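Local coordinates for protein diaminopropionate ammonia-lyase (PDB 4D9I) that breaks down both the L- and D-isomers of 2,3-diaminopropionate to pyruvate and ammonia with the help of pyridoxal 5'-phosphate, at residues A306-S311 against M360-L365. Residues are numbered along the deposited sequence; the frame is centred on the assembly and turned at random.
Sequences ATQFIS and MEKLAL
The side-chain amide of Gln308, reaching out from the start of strand 308-312, meets the last turn of helix 356-363 at the backbone of Lys362. Its NE2 donates a nearly straight hydrogen bond (N-H...O 170°) to Lys362 O at 2.9 Å. The acceptor lies almost in the plane of the amide, while NE2 itself stands above the carbonyl plane of Lys362. With CG anti to the carbonyl carbon (chi1 -81°) and the chain extended beyond it, the amide spans the gap between backbones whose nearest CA atoms, those of Gln308 and Leu363, are 8.2 Å apart. Glutamine suits this buried place because its amide can both donate and accept: NE2 also bonds Asp12 on the neighbouring strand 8-12, and OE1 is taken by His254 on strand 254-260.

The closely packed part lies on the Leu363 side. There CD2 of Leu363 rests 3.4 Å from OE1 of Gln308 and 4.0 Å from CD1 of Ile310, the leucine and isoleucine side chains crossing at about a right angle. These branched apolar groups fit a greasy layer shared with Ile10 and with Val346 and Val350 of helix 338-352. Toward solvent the fit is looser: the aliphatic part of Lys362 merely skirts the amide, CG lying 4.0 Å from Gln308 NE2, and its ammonium forms a salt bridge with Asp12. An alanine in place of Gln308 would probably leave Lys362 O and His254 without their amide partner and open a gap beside Leu363.

Just beyond, Ala364 takes a positive phi (58°), and Leu365 N bonds back to Met360 O at 2.8 Å. The arrangement thus joins a Schellman-terminated helix to the face of the larger, mixed sheet in a fold type II pyridoxal-phosphate enzyme.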
loop_
_atom_site.group_PDB
_atom_site.type_symbol
_atom_site.label_atom_id
_atom_site.label_comp_id
_atom_site.label_asym_id
_atom_site.label_seq_id
_atom_site.Cartn_x
_atom_site.Cartn_y
_atom_site.Cartn_z
ATOM N N ALA B 306 -29.524 1.361 -15.151
ATOM C CA ALA B 306 -28.727 1.735 -13.969
ATOM C C ALA B 306 -29.621 2.035 -12.767
ATOM O O ALA B 306 -30.659 2.668 -12.901
ATOM C CB ALA B 306 -27.845 2.931 -14.272
ATOM N N THR B 307 -29.213 1.599 -11.581
ATOM C CA THR B 307 -30.048 1.821 -10.406
ATOM C C THR B 307 -29.813 3.225 -9.862
ATOM O O THR B 307 -30.761 3.946 -9.555
ATOM C CB THR B 307 -29.796 0.769 -9.304
ATOM O OG1 THR B 307 -29.699 -0.533 -9.902
ATOM C CG2 THR B 307 -30.943 0.788 -8.273
ATOM N N GLN B 308 -28.543 3.614 -9.784
ATOM C CA GLN B 308 -28.145 4.879 -9.201
ATOM C C GLN B 308 -26.949 5.496 -9.907
ATOM O O GLN B 308 -26.127 4.801 -10.496
ATOM C CB GLN B 308 -27.806 4.685 -7.718
ATOM C CG GLN B 308 -29.029 4.661 -6.815
ATOM C CD GLN B 308 -28.728 4.101 -5.438
ATOM O OE1 GLN B 308 -27.686 3.474 -5.222
ATOM N NE2 GLN B 308 -29.638 4.312 -4.504
ATOM N N PHE B 309 -26.864 6.814 -9.833
ATOM C CA PHE B 309 -25.701 7.543 -10.311
ATOM C C PHE B 309 -25.025 8.203 -9.119
ATOM O O PHE B 309 -25.707 8.735 -8.252
ATOM C CB PHE B 309 -26.136 8.609 -11.304
ATOM C CG PHE B 309 -27.013 8.086 -12.404
ATOM C CD1 PHE B 309 -28.351 8.447 -12.469
ATOM C CD2 PHE B 309 -26.500 7.228 -13.368
ATOM C CE1 PHE B 309 -29.170 7.972 -13.490
ATOM C CE2 PHE B 309 -27.317 6.746 -14.387
ATOM C CZ PHE B 309 -28.645 7.114 -14.443
ATOM N N ILE B 310 -23.694 8.161 -9.087
ATOM C CA ILE B 310 -22.914 8.849 -8.057
ATOM C C ILE B 310 -21.990 9.897 -8.680
ATOM O O ILE B 310 -21.295 9.626 -9.663
ATOM C CB ILE B 310 -22.080 7.871 -7.194
ATOM C CG1 ILE B 310 -22.994 7.101 -6.232
ATOM C CG2 ILE B 310 -21.003 8.619 -6.398
ATOM C CD1 ILE B 310 -22.304 6.067 -5.364
ATOM N N SER B 311 -22.028 11.097 -8.110
ATOM C CA SER B 311 -21.072 12.156 -8.399
ATOM C C SER B 311 -20.188 12.330 -7.178
ATOM O O SER B 311 -20.673 12.657 -6.093
ATOM C CB SER B 311 -21.791 13.467 -8.698
ATOM O OG SER B 311 -20.866 14.526 -8.864
ATOM N N MET B 360 -25.174 3.555 3.376
ATOM C CA MET B 360 -25.314 2.115 3.139
ATOM C C MET B 360 -26.752 1.749 2.826
ATOM O O MET B 360 -27.005 0.969 1.913
ATOM C CB MET B 360 -24.803 1.308 4.329
ATOM C CG MET B 360 -23.287 1.305 4.395
ATOM S SD MET B 360 -22.644 0.300 5.745
ATOM C CE MET B 360 -22.573 -1.314 4.970
ATOM N N GLU B 361 -27.685 2.330 3.576
ATOM C CA GLU B 361 -29.109 2.121 3.330
ATOM C C GLU B 361 -29.527 2.600 1.947
ATOM O O GLU B 361 -30.236 1.893 1.247
ATOM C CB GLU B 361 -29.947 2.819 4.388
ATOM C CG GLU B 361 -29.892 2.138 5.738
ATOM C CD GLU B 361 -30.771 2.808 6.781
ATOM O OE1 GLU B 361 -31.801 3.429 6.424
ATOM O OE2 GLU B 361 -30.424 2.701 7.969
ATOM N N LYS B 362 -29.086 3.802 1.571
ATOM C CA LYS B 362 -29.358 4.374 0.254
ATOM C C LYS B 362 -28.839 3.437 -0.827
ATOM O O LYS B 362 -29.542 3.152 -1.797
ATOM C CB LYS B 362 -28.728 5.773 0.120
ATOM C CG LYS B 362 -28.959 6.491 -1.207
ATOM C CD LYS B 362 -30.425 6.865 -1.407
ATOM C CE LYS B 362 -30.588 7.990 -2.422
ATOM N NZ LYS B 362 -32.023 8.213 -2.766
ATOM N N LEU B 363 -27.622 2.936 -0.641
ATOM C CA LEU B 363 -26.981 2.069 -1.625
ATOM C C LEU B 363 -27.406 0.609 -1.507
ATOM O O LEU B 363 -26.996 -0.210 -2.321
ATOM C CB LEU B 363 -25.441 2.195 -1.565
ATOM C CG LEU B 363 -24.869 3.597 -1.807
ATOM C CD1 LEU B 363 -23.425 3.703 -1.319
ATOM C CD2 LEU B 363 -25.001 4.045 -3.264
ATOM N N ALA B 364 -28.248 0.300 -0.514
ATOM C CA ALA B 364 -28.697 -1.072 -0.240
ATOM C C ALA B 364 -27.524 -2.023 0.027
ATOM O O ALA B 364 -27.592 -3.222 -0.248
ATOM C CB ALA B 364 -29.607 -1.595 -1.356
ATOM N N LEU B 365 -26.446 -1.475 0.569
ATOM C CA LEU B 365 -25.358 -2.303 1.078
ATOM C C LEU B 365 -25.651 -2.790 2.496
ATOM O O LEU B 365 -25.982 -2.003 3.386
ATOM C CB LEU B 365 -24.038 -1.536 1.042
ATOM C CG LEU B 365 -23.675 -1.048 -0.372
ATOM C CD1 LEU B 365 -22.547 -0.030 -0.279
ATOM C CD2 LEU B 365 -23.290 -2.208 -1.276
#